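Local coordinates for core protein VP4 (Bluetongue virus, PDB 2JHP) that caps the viral messenger RNA as a multifunctional enzyme of the inner capsid, with bound S-adenosyl-L-homocysteine marking its methyltransferase sites, at residues A190-Y195 with L219-D224; H194-G199 with R260-D265; G213-V218 with D232-V237. All blocks are in the same frame, centred on the assembly; numbering follows the deposited sequence.

Contact 1 (A190-Y195 with L219-D224); sequences AEEVHY and LWHVYD. With SAH (S-adenosyl-L-homocysteine), chain C.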
loop_
_atom_site.group_PDB
_atom_site.type_symbol
_atom_site.label_atom_id
_atom_site.label_comp_id
_atom_site.label_asym_id
_atom_site.label_seq_id
_atom_site.Cartn_x
_atom_site.Cartn_y
_atom_site.Cartn_z
ATOM N N ALA A 190 0.944 8.158 -20.399
ATOM C CA ALA A 190 1.045 8.946 -21.630
ATOM C C ALA A 190 1.450 10.390 -21.332
ATOM O O ALA A 190 0.837 11.036 -20.481
ATOM C CB ALA A 190 -0.264 8.915 -22.388
ATOM N N GLU A 191 2.478 10.880 -22.031
ATOM C CA GLU A 191 2.884 12.290 -21.955
ATOM C C GLU A 191 2.064 13.158 -22.889
ATOM O O GLU A 191 1.971 14.370 -22.694
ATOM C CB GLU A 191 4.349 12.468 -22.331
ATOM C CG GLU A 191 5.316 11.649 -21.506
ATOM C CD GLU A 191 6.594 11.374 -22.265
ATOM O OE1 GLU A 191 7.510 12.226 -22.225
ATOM O OE2 GLU A 191 6.667 10.303 -22.907
ATOM N N GLU A 192 1.481 12.542 -23.912
ATOM C CA GLU A 192 0.789 13.288 -24.947
ATOM C C GLU A 192 -0.443 12.521 -25.394
ATOM O O GLU A 192 -0.354 11.351 -25.764
ATOM C CB GLU A 192 1.737 13.536 -26.119
ATOM C CG GLU A 192 1.196 14.378 -27.260
ATOM C CD GLU A 192 2.189 14.458 -28.416
ATOM O OE1 GLU A 192 1.840 14.046 -29.546
ATOM O OE2 GLU A 192 3.333 14.915 -28.189
ATOM N N VAL A 193 -1.591 13.190 -25.344
ATOM C CA VAL A 193 -2.857 12.607 -25.759
ATOM C C VAL A 193 -3.472 13.375 -26.914
ATOM O O VAL A 193 -3.666 14.586 -26.841
ATOM C CB VAL A 193 -3.892 12.567 -24.601
ATOM C CG1 VAL A 193 -5.277 12.145 -25.126
ATOM C CG2 VAL A 193 -3.419 11.643 -23.494
ATOM N N HIS A 194 -3.790 12.641 -27.968
ATOM C CA HIS A 194 -4.575 13.155 -29.069
ATOM C C HIS A 194 -6.022 12.681 -28.894
ATOM O O HIS A 194 -6.311 11.480 -28.965
ATOM C CB HIS A 194 -3.978 12.686 -30.397
ATOM C CG HIS A 194 -2.614 13.236 -30.667
ATOM N ND1 HIS A 194 -2.384 14.243 -31.577
ATOM C CD2 HIS A 194 -1.409 12.935 -30.126
ATOM C CE1 HIS A 194 -1.095 14.535 -31.592
ATOM N NE2 HIS A 194 -0.480 13.753 -30.723
ATOM N N TYR A 195 -6.913 13.636 -28.639
ATOM C CA TYR A 195 -8.302 13.352 -28.275
ATOM C C TYR A 195 -9.229 13.847 -29.377
ATOM O O TYR A 195 -9.551 15.033 -29.451
ATOM C CB TYR A 195 -8.632 14.032 -26.935
ATOM C CG TYR A 195 -9.943 13.653 -26.256
ATOM C CD1 TYR A 195 -10.901 12.865 -26.889
ATOM C CD2 TYR A 195 -10.231 14.124 -24.977
ATOM C CE1 TYR A 195 -12.098 12.534 -26.252
ATOM C CE2 TYR A 195 -11.426 13.808 -24.333
ATOM C CZ TYR A 195 -12.353 13.013 -24.974
ATOM O OH TYR A 195 -13.535 12.691 -24.339
ATOM N N LEU A 219 0.277 16.513 -22.392
ATOM C CA LEU A 219 0.003 17.438 -23.482
ATOM C C LEU A 219 -1.218 16.968 -24.288
ATOM O O LEU A 219 -1.219 15.885 -24.875
ATOM C CB LEU A 219 1.230 17.648 -24.376
ATOM C CG LEU A 219 1.033 18.628 -25.540
ATOM C CD1 LEU A 219 0.575 20.001 -25.041
ATOM C CD2 LEU A 219 2.294 18.748 -26.410
ATOM N N TRP A 220 -2.251 17.805 -24.298
ATOM C CA TRP A 220 -3.552 17.453 -24.847
ATOM C C TRP A 220 -3.804 18.084 -26.214
ATOM O O TRP A 220 -4.041 19.282 -26.307
ATOM C CB TRP A 220 -4.640 17.936 -23.889
ATOM C CG TRP A 220 -4.591 17.316 -22.547
ATOM C CD1 TRP A 220 -3.963 17.802 -21.434
ATOM C CD2 TRP A 220 -5.206 16.088 -22.162
ATOM N NE1 TRP A 220 -4.149 16.944 -20.376
ATOM C CE2 TRP A 220 -4.908 15.880 -20.797
ATOM C CE3 TRP A 220 -5.969 15.133 -22.841
ATOM C CZ2 TRP A 220 -5.352 14.759 -20.095
ATOM C CZ3 TRP A 220 -6.416 14.009 -22.137
ATOM C CH2 TRP A 220 -6.106 13.841 -20.773
ATOM N N HIS A 221 -3.747 17.281 -27.270
ATOM C CA HIS A 221 -4.171 17.735 -28.591
ATOM C C HIS A 221 -5.620 17.324 -28.767
ATOM O O HIS A 221 -5.927 16.138 -28.851
ATOM C CB HIS A 221 -3.311 17.113 -29.686
ATOM C CG HIS A 221 -1.984 17.780 -29.871
ATOM N ND1 HIS A 221 -1.850 19.011 -30.475
ATOM C CD2 HIS A 221 -0.731 17.376 -29.553
ATOM C CE1 HIS A 221 -0.571 19.344 -30.511
ATOM N NE2 HIS A 221 0.129 18.370 -29.959
ATOM N N VAL A 222 -6.516 18.299 -28.798
ATOM C CA VAL A 222 -7.951 18.008 -28.818
ATOM C C VAL A 222 -8.592 18.439 -30.139
ATOM O O VAL A 222 -8.413 19.577 -30.579
ATOM C CB VAL A 222 -8.702 18.614 -27.590
ATOM C CG1 VAL A 222 -8.130 18.061 -26.281
ATOM C CG2 VAL A 222 -8.647 20.127 -27.596
ATOM N N TYR A 223 -9.325 17.522 -30.767
ATOM C CA TYR A 223 -9.844 17.729 -32.120
ATOM C C TYR A 223 -11.368 17.680 -32.153
ATOM O O TYR A 223 -11.971 16.687 -31.734
ATOM C CB TYR A 223 -9.311 16.663 -33.080
ATOM C CG TYR A 223 -7.812 16.448 -33.100
ATOM C CD1 TYR A 223 -7.170 15.743 -32.078
ATOM C CD2 TYR A 223 -7.041 16.901 -34.173
ATOM C CE1 TYR A 223 -5.795 15.519 -32.110
ATOM C CE2 TYR A 223 -5.662 16.681 -34.217
ATOM C CZ TYR A 223 -5.050 15.988 -33.183
ATOM O OH TYR A 223 -3.698 15.767 -33.219
ATOM N N ASP A 224 -11.977 18.755 -32.654
ATOM C CA ASP A 224 -13.431 18.823 -32.870
ATOM C C ASP A 224 -13.816 20.150 -33.506
ATOM O O ASP A 224 -13.484 21.210 -32.983
ATOM C CB ASP A 224 -14.206 18.644 -31.555
ATOM C CG ASP A 224 -15.641 18.242 -31.775
ATOM O OD1 ASP A 224 -16.378 18.955 -32.480
ATOM O OD2 ASP A 224 -16.038 17.201 -31.229
HETATM N N SAH C . -16.013 13.581 -26.014
HETATM C CA SAH C . -17.264 14.399 -25.912
HETATM C CB SAH C . -18.500 13.639 -26.400
HETATM C CG SAH C . -18.437 13.242 -27.872
HETATM S SD SAH C . -19.628 14.178 -28.853
HETATM C C SAH C . -17.460 14.898 -24.484
HETATM O O SAH C . -16.969 14.296 -23.527
HETATM O OXT SAH C . -18.104 15.922 -24.261
HETATM C "C5'" SAH C . -18.975 13.608 -30.434
HETATM C "C4'" SAH C . -18.264 14.758 -31.125
HETATM O "O4'" SAH C . -17.511 14.293 -32.215
HETATM C "C3'" SAH C . -19.214 15.799 -31.692
HETATM O "O3'" SAH C . -19.145 16.930 -30.863
HETATM C "C2'" SAH C . -18.695 16.096 -33.091
HETATM O "O2'" SAH C . -18.452 17.471 -33.265
HETATM C "C1'" SAH C . -17.372 15.363 -33.122
HETATM N N9 SAH C . -16.947 14.822 -34.421
HETATM C C8 SAH C . -17.705 14.240 -35.402
HETATM N N7 SAH C . -16.878 13.858 -36.403
HETATM C C5 SAH C . -15.609 14.176 -36.069
HETATM C C6 SAH C . -14.388 14.014 -36.715
HETATM N N6 SAH C . -14.333 13.439 -37.912
HETATM N N1 SAH C . -13.228 14.458 -36.104
HETATM C C2 SAH C . -13.280 15.055 -34.864
HETATM N N3 SAH C . -14.498 15.208 -34.229
HETATM C C4 SAH C . -15.640 14.779 -34.822
#
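His-194 (chi1 -65°) and His-221 (chi1 -80°) both carry CG beside their own backbone N, and these like torsions set the two rings side by side, pointing the same way. The ring planes are only 17° apart but slid, so they barely overlap. CE1 of His-194 lies 3.5 Å from CD2 of His-221. Both ring nitrogens of His-194 are held. His-194 ND1 and Tyr-223 OH share a hydrogen bond of 2.6 Å, with the hydroxyl at the edge of the imidazole; either atom could be the donor. His-194 NE2 donates to Glu-192 OE1 at 2.6 Å, using the anti side of the carboxylate. The two bonds would fix the rotation of the imidazole, and the acid could favour its protonated form. His-221 turns its ND1 to His-238 instead.

The opposite face of the sheet is mostly apolar. CG1 of Val-193 lies against the indole of Trp-220, 3.7 Å from CZ3. Further along, CB of Tyr-195 lies 4.1 Å from CG1 of Val-222. Five backbone hydrogen bonds join the parallel strands, among them Tyr-195 N to His-221 O at 2.7 Å.

Just past the strand, Asp-224 takes both ribose hydroxyls of S-adenosyl-L-homocysteine. Asp-224 OD1 accepts from O2' of the ligand at 2.7 Å. OD2 of Asp-224 accepts from O3' of the ligand at 3.1 Å. It is also bonded to Gly-199 N. Adjacent central strands, with an acid after the second one holding the ribose, are characteristic of the Rossmann-like fold of S-adenosylmethionine-dependent methyltransferases.

Contact 2 (H194-G199 with R260-D265); sequences HYIGCG and RLFIWD. With SAH (S-adenosyl-L-homocysteine), chain C.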
loop_
_atom_site.group_PDB
_atom_site.type_symbol
_atom_site.label_atom_id
_atom_site.label_comp_id
_atom_site.label_asym_id
_atom_site.label_seq_id
_atom_site.Cartn_x
_atom_site.Cartn_y
_atom_site.Cartn_z
ATOM N N HIS A 194 -3.790 12.641 -27.968
ATOM C CA HIS A 194 -4.575 13.155 -29.069
ATOM C C HIS A 194 -6.022 12.681 -28.894
ATOM O O HIS A 194 -6.311 11.480 -28.965
ATOM C CB HIS A 194 -3.978 12.686 -30.397
ATOM C CG HIS A 194 -2.614 13.236 -30.667
ATOM N ND1 HIS A 194 -2.384 14.243 -31.577
ATOM C CD2 HIS A 194 -1.409 12.935 -30.126
ATOM C CE1 HIS A 194 -1.095 14.535 -31.592
ATOM N NE2 HIS A 194 -0.480 13.753 -30.723
ATOM N N TYR A 195 -6.913 13.636 -28.639
ATOM C CA TYR A 195 -8.302 13.352 -28.275
ATOM C C TYR A 195 -9.229 13.847 -29.377
ATOM O O TYR A 195 -9.551 15.033 -29.451
ATOM C CB TYR A 195 -8.632 14.032 -26.935
ATOM C CG TYR A 195 -9.943 13.653 -26.256
ATOM C CD1 TYR A 195 -10.901 12.865 -26.889
ATOM C CD2 TYR A 195 -10.231 14.124 -24.977
ATOM C CE1 TYR A 195 -12.098 12.534 -26.252
ATOM C CE2 TYR A 195 -11.426 13.808 -24.333
ATOM C CZ TYR A 195 -12.353 13.013 -24.974
ATOM O OH TYR A 195 -13.535 12.691 -24.339
ATOM N N ILE A 196 -9.640 12.915 -30.231
ATOM C CA ILE A 196 -10.503 13.194 -31.372
ATOM C C ILE A 196 -11.952 13.021 -30.944
ATOM O O ILE A 196 -12.318 11.985 -30.379
ATOM C CB ILE A 196 -10.261 12.207 -32.575
ATOM C CG1 ILE A 196 -8.831 11.612 -32.602
ATOM C CG2 ILE A 196 -10.701 12.846 -33.887
ATOM C CD1 ILE A 196 -7.741 12.532 -33.077
ATOM N N GLY A 197 -12.776 14.020 -31.242
ATOM C CA GLY A 197 -14.175 14.009 -30.839
ATOM C C GLY A 197 -14.309 14.457 -29.398
ATOM O O GLY A 197 -15.111 13.907 -28.638
ATOM N N CYS A 198 -13.522 15.465 -29.028
ATOM C CA CYS A 198 -13.455 15.946 -27.645
ATOM C C CYS A 198 -14.731 16.641 -27.147
ATOM O O CYS A 198 -14.939 16.775 -25.935
ATOM C CB CYS A 198 -12.229 16.852 -27.447
ATOM S SG CYS A 198 -12.170 18.335 -28.504
ATOM N N GLY A 199 -15.573 17.087 -28.072
ATOM C CA GLY A 199 -16.809 17.773 -27.709
ATOM C C GLY A 199 -16.584 19.187 -27.198
ATOM O O GLY A 199 -15.743 19.915 -27.730
ATOM N N ARG A 260 2.651 8.343 -26.517
ATOM C CA ARG A 260 1.423 8.976 -26.977
ATOM C C ARG A 260 0.253 8.012 -26.828
ATOM O O ARG A 260 0.402 6.809 -27.050
ATOM C CB ARG A 260 1.549 9.410 -28.433
ATOM C CG ARG A 260 2.635 10.426 -28.711
ATOM C CD ARG A 260 2.714 10.739 -30.209
ATOM N NE ARG A 260 3.982 11.354 -30.593
ATOM C CZ ARG A 260 4.977 10.707 -31.196
ATOM N NH1 ARG A 260 4.866 9.412 -31.476
ATOM N NH2 ARG A 260 6.098 11.355 -31.499
ATOM N N LEU A 261 -0.902 8.549 -26.444
ATOM C CA LEU A 261 -2.160 7.791 -26.402
ATOM C C LEU A 261 -3.204 8.415 -27.321
ATOM O O LEU A 261 -3.383 9.636 -27.336
ATOM C CB LEU A 261 -2.699 7.709 -24.971
ATOM C CG LEU A 261 -4.189 7.503 -24.681
ATOM C CD1 LEU A 261 -4.657 6.109 -25.055
ATOM C CD2 LEU A 261 -4.382 7.753 -23.200
ATOM N N PHE A 262 -3.889 7.554 -28.071
ATOM C CA PHE A 262 -4.887 7.952 -29.049
ATOM C C PHE A 262 -6.285 7.683 -28.490
ATOM O O PHE A 262 -6.624 6.540 -28.177
ATOM C CB PHE A 262 -4.642 7.158 -30.339
ATOM C CG PHE A 262 -5.568 7.506 -31.482
ATOM C CD1 PHE A 262 -5.245 8.532 -32.364
ATOM C CD2 PHE A 262 -6.732 6.776 -31.702
ATOM C CE1 PHE A 262 -6.087 8.846 -33.433
ATOM C CE2 PHE A 262 -7.578 7.079 -32.774
ATOM C CZ PHE A 262 -7.256 8.117 -33.638
ATOM N N ILE A 263 -7.081 8.744 -28.355
ATOM C CA ILE A 263 -8.448 8.657 -27.818
ATOM C C ILE A 263 -9.473 9.100 -28.878
ATOM O O ILE A 263 -9.421 10.239 -29.353
ATOM C CB ILE A 263 -8.620 9.501 -26.530
ATOM C CG1 ILE A 263 -7.641 9.040 -25.446
ATOM C CG2 ILE A 263 -10.061 9.406 -26.020
ATOM C CD1 ILE A 263 -7.813 9.731 -24.096
ATOM N N TRP A 264 -10.391 8.192 -29.235
ATOM C CA TRP A 264 -11.396 8.406 -30.301
ATOM C C TRP A 264 -12.811 8.277 -29.755
ATOM O O TRP A 264 -13.218 7.195 -29.307
ATOM C CB TRP A 264 -11.179 7.410 -31.449
ATOM C CG TRP A 264 -12.150 7.501 -32.623
ATOM C CD1 TRP A 264 -13.405 6.956 -32.703
ATOM C CD2 TRP A 264 -11.907 8.127 -33.892
ATOM N NE1 TRP A 264 -13.964 7.216 -33.941
ATOM C CE2 TRP A 264 -13.063 7.930 -34.691
ATOM C CE3 TRP A 264 -10.827 8.836 -34.433
ATOM C CZ2 TRP A 264 -13.168 8.431 -35.988
ATOM C CZ3 TRP A 264 -10.932 9.326 -35.723
ATOM C CH2 TRP A 264 -12.093 9.126 -36.483
ATOM N N ASP A 265 -13.545 9.395 -29.798
ATOM C CA ASP A 265 -14.925 9.473 -29.306
ATOM C C ASP A 265 -15.849 10.111 -30.338
ATOM O O ASP A 265 -16.849 10.752 -29.995
ATOM C CB ASP A 265 -14.992 10.233 -27.965
ATOM C CG ASP A 265 -16.269 9.933 -27.180
ATOM O OD1 ASP A 265 -16.780 8.791 -27.258
ATOM O OD2 ASP A 265 -16.767 10.838 -26.483
HETATM N N SAH C . -16.013 13.581 -26.014
HETATM C CA SAH C . -17.264 14.399 -25.912
HETATM C CB SAH C . -18.500 13.639 -26.400
HETATM C CG SAH C . -18.437 13.242 -27.872
HETATM S SD SAH C . -19.628 14.178 -28.853
HETATM C C SAH C . -17.460 14.898 -24.484
HETATM O O SAH C . -16.969 14.296 -23.527
HETATM O OXT SAH C . -18.104 15.922 -24.261
HETATM C "C5'" SAH C . -18.975 13.608 -30.434
HETATM C "C4'" SAH C . -18.264 14.758 -31.125
HETATM O "O4'" SAH C . -17.511 14.293 -32.215
HETATM C "C3'" SAH C . -19.214 15.799 -31.692
HETATM O "O3'" SAH C . -19.145 16.930 -30.863
HETATM C "C2'" SAH C . -18.695 16.096 -33.091
HETATM O "O2'" SAH C . -18.452 17.471 -33.265
HETATM C "C1'" SAH C . -17.372 15.363 -33.122
HETATM N N9 SAH C . -16.947 14.822 -34.421
HETATM C C8 SAH C . -17.705 14.240 -35.402
HETATM N N7 SAH C . -16.878 13.858 -36.403
HETATM C C5 SAH C . -15.609 14.176 -36.069
HETATM C C6 SAH C . -14.388 14.014 -36.715
HETATM N N6 SAH C . -14.333 13.439 -37.912
HETATM N N1 SAH C . -13.228 14.458 -36.104
HETATM C C2 SAH C . -13.280 15.055 -34.864
HETATM N N3 SAH C . -14.498 15.208 -34.229
HETATM C C4 SAH C . -15.640 14.779 -34.822
#
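The amino nitrogen of S-adenosyl-L-homocysteine is gripped from both segments: the ligand N donates to Gly-197 O at 2.8 Å and to Asp-265 OD2 at 2.9 Å. Tyr-195 OH adds a weak bond to the same N at 3.1 Å, and Cys-198 O a longer one, also weak. CG of Asp-265 stands opposite its backbone N (chi1 -160°), with OD2 at the ligand amine. The Asp-265 carboxylate would probably favour a charged amine. OD1 of Asp-265 forms a salt bridge with Arg-337. Gly-197 O also lies 3.7 Å from CB of Asp-265.

Behind the site the strands run parallel, joined by four backbone bonds. The last runs from Asp-265 N to Ile-196 O at 2.9 Å, next to the ligand site. Ile-196 works in two directions. Its CG1 reaches the indole of Trp-264, 3.9 Å from CE3, while CG2 touches the adenine at C2, 3.5 Å away. On the other face, CG2 of Ile-263 meets the Tyr-195 ring, 3.7 Å from CD1.

Helix 178-186 packs against Leu-261 and Ile-263. Helix 280-295 lies against Phe-262 and Trp-264, and strand 302-308 is the next strand beyond 260-264.

Contact 3 (G213-V218 with D232-V237); sequences GRFRRV and DPNVIV
The Phe-215 ring has ND2 of Asn-234 over one face, 4.0 Å above the plane and displaced toward the rim. Here the type I beta turn 232-235, which leads into strand 235-238 at the border of the Rossmann-like sheet, meets the end of helix 212-216. Ring and amide planes are nearly perpendicular, 83° apart. At the ring edge lies the carboxylate of Asp-232, its CG 4.3 Å from CE2 of Phe-215. The ring also stacks with Trp-220.

Asn-234 carries the polar part of the contact. Its CG sits between the backbone N and the carbonyl carbon (chi1 64°), which turns the amide toward segment 213-218. Asn-234 ND2 donates to Val-218 O at 2.8 Å, with that oxygen tilted 22° out of the amide plane. The distance from Asn-234 ND2 to Phe-215 O is 3.1 Å. Phe-215 O accepts from Val-218 N and from the indole NE1 of Trp-220. Within the turn, Val-235 N is bonded to O of Asp-232.

In the same helix, Arg-214 NH1 is hydrogen-bonded to O6 of a bound guanine. The contact closes apolar, with CZ of Phe-215 3.7 Å from CG2 of Val-235.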
loop_
_atom_site.group_PDB
_atom_site.type_symbol
_atom_site.label_atom_id
_atom_site.label_comp_id
_atom_site.label_asym_id
_atom_site.label_seq_id
_atom_site.Cartn_x
_atom_site.Cartn_y
_atom_site.Cartn_z
ATOM N N GLY A 213 -2.987 16.755 -11.132
ATOM C CA GLY A 213 -1.653 16.207 -11.389
ATOM C C GLY A 213 -1.469 15.611 -12.773
ATOM O O GLY A 213 -0.732 16.161 -13.606
ATOM N N ARG A 214 -2.150 14.495 -13.031
ATOM C CA ARG A 214 -2.007 13.822 -14.313
ATOM C C ARG A 214 -2.554 14.612 -15.485
ATOM O O ARG A 214 -2.132 14.389 -16.626
ATOM C CB ARG A 214 -2.554 12.393 -14.303
ATOM C CG ARG A 214 -3.802 12.171 -13.527
ATOM C CD ARG A 214 -4.084 10.676 -13.463
ATOM N NE ARG A 214 -3.074 9.926 -12.714
ATOM C CZ ARG A 214 -3.347 8.911 -11.891
ATOM N NH1 ARG A 214 -4.606 8.520 -11.699
ATOM N NH2 ARG A 214 -2.364 8.289 -11.243
ATOM N N PHE A 215 -3.468 15.543 -15.214
ATOM C CA PHE A 215 -3.852 16.505 -16.242
ATOM C C PHE A 215 -2.652 17.364 -16.656
ATOM O O PHE A 215 -2.274 17.379 -17.832
ATOM C CB PHE A 215 -5.023 17.385 -15.814
ATOM C CG PHE A 215 -5.398 18.408 -16.847
ATOM C CD1 PHE A 215 -6.153 18.040 -17.964
ATOM C CD2 PHE A 215 -4.968 19.735 -16.729
ATOM C CE1 PHE A 215 -6.498 18.980 -18.941
ATOM C CE2 PHE A 215 -5.308 20.692 -17.695
ATOM C CZ PHE A 215 -6.077 20.315 -18.804
ATOM N N ARG A 216 -2.049 18.049 -15.684
ATOM C CA ARG A 216 -0.904 18.931 -15.942
ATOM C C ARG A 216 0.288 18.253 -16.627
ATOM O O ARG A 216 0.939 18.869 -17.470
ATOM C CB ARG A 216 -0.451 19.651 -14.670
ATOM C CG ARG A 216 -1.022 21.054 -14.546
ATOM C CD ARG A 216 -0.209 21.940 -13.593
ATOM N NE ARG A 216 -0.580 21.856 -12.171
ATOM C CZ ARG A 216 -1.761 21.463 -11.679
ATOM N NH1 ARG A 216 -2.764 21.096 -12.483
ATOM N NH2 ARG A 216 -1.944 21.444 -10.362
ATOM N N ARG A 217 0.557 16.993 -16.280
ATOM C CA ARG A 217 1.690 16.258 -16.854
ATOM C C ARG A 217 1.447 15.776 -18.304
ATOM O O ARG A 217 2.323 15.148 -18.919
ATOM C CB ARG A 217 2.075 15.073 -15.965
ATOM C CG ARG A 217 2.470 15.411 -14.530
ATOM C CD ARG A 217 3.095 14.198 -13.821
ATOM N NE ARG A 217 2.416 12.933 -14.144
ATOM C CZ ARG A 217 1.357 12.434 -13.498
ATOM N NH1 ARG A 217 0.823 13.079 -12.460
ATOM N NH2 ARG A 217 0.831 11.275 -13.892
ATOM N N VAL A 218 0.272 16.074 -18.854
ATOM C CA VAL A 218 -0.072 15.579 -20.179
ATOM C C VAL A 218 -0.230 16.716 -21.180
ATOM O O VAL A 218 -0.776 17.768 -20.850
ATOM C CB VAL A 218 -1.335 14.695 -20.113
ATOM C CG1 VAL A 218 -2.010 14.559 -21.483
ATOM C CG2 VAL A 218 -0.980 13.333 -19.533
ATOM N N ASP A 232 -5.859 26.928 -21.250
ATOM C CA ASP A 232 -4.856 26.042 -20.667
ATOM C C ASP A 232 -3.718 25.805 -21.658
ATOM O O ASP A 232 -3.960 25.386 -22.791
ATOM C CB ASP A 232 -5.473 24.727 -20.183
ATOM C CG ASP A 232 -5.913 24.792 -18.727
ATOM O OD1 ASP A 232 -5.060 25.097 -17.855
ATOM O OD2 ASP A 232 -7.108 24.545 -18.446
ATOM N N PRO A 233 -2.477 26.113 -21.237
ATOM C CA PRO A 233 -1.283 26.039 -22.083
ATOM C C PRO A 233 -0.960 24.644 -22.618
ATOM O O PRO A 233 -0.403 24.532 -23.708
ATOM C CB PRO A 233 -0.166 26.544 -21.166
ATOM C CG PRO A 233 -0.691 26.380 -19.795
ATOM C CD PRO A 233 -2.155 26.597 -19.884
ATOM N N ASN A 234 -1.302 23.597 -21.870
ATOM C CA ASN A 234 -1.087 22.224 -22.339
ATOM C C ASN A 234 -2.287 21.630 -23.103
ATOM O O ASN A 234 -2.301 20.431 -23.417
ATOM C CB ASN A 234 -0.652 21.302 -21.187
ATOM C CG ASN A 234 -1.725 21.157 -20.114
ATOM O OD1 ASN A 234 -2.494 22.080 -19.853
ATOM N ND2 ASN A 234 -1.768 19.996 -19.484
ATOM N N VAL A 235 -3.283 22.466 -23.404
ATOM C CA VAL A 235 -4.384 22.062 -24.291
ATOM C C VAL A 235 -4.317 22.800 -25.617
ATOM O O VAL A 235 -4.598 23.997 -25.705
ATOM C CB VAL A 235 -5.800 22.214 -23.662
ATOM C CG1 VAL A 235 -6.846 21.663 -24.606
ATOM C CG2 VAL A 235 -5.875 21.478 -22.317
ATOM N N ILE A 236 -3.923 22.058 -26.641
ATOM C CA ILE A 236 -3.827 22.566 -27.997
ATOM C C ILE A 236 -5.092 22.141 -28.751
ATOM O O ILE A 236 -5.359 20.946 -28.929
ATOM C CB ILE A 236 -2.513 22.096 -28.667
ATOM C CG1 ILE A 236 -1.323 22.756 -27.968
ATOM C CG2 ILE A 236 -2.499 22.429 -30.148
ATOM C CD1 ILE A 236 -0.002 22.067 -28.208
ATOM N N VAL A 237 -5.864 23.137 -29.178
ATOM C CA VAL A 237 -7.221 22.925 -29.669
ATOM C C VAL A 237 -7.289 22.961 -31.190
ATOM O O VAL A 237 -6.811 23.900 -31.829
ATOM C CB VAL A 237 -8.200 23.947 -29.023
ATOM C CG1 VAL A 237 -9.608 23.852 -29.617
ATOM C CG2 VAL A 237 -8.236 23.746 -27.512
#

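In the fold
All three contacts reach one mixed sheet, where strands 235-238, 219-223, 192-196 and 260-264 lie side by side and parallel. Contacts 1 and 2 share strand 192-196, and their centres are 6 Å apart. They join at Tyr-223 O and Gly-197 N, 2.8 Å apart, a probable hydrogen bond. Together they hold one S-adenosyl-L-homocysteine: contact 1 takes the ribose and contact 2 the amino group and adenine. Contact 3 lies about 8 Å from contact 1, centre to centre, and is linked to it by backbone pairing of Trp-220 with Asn-234 and Ile-236. Contacts 2 and 3 do not touch; their nearest atoms are about 6 Å apart. Contact 3 borders a guanine pocket through Arg-214.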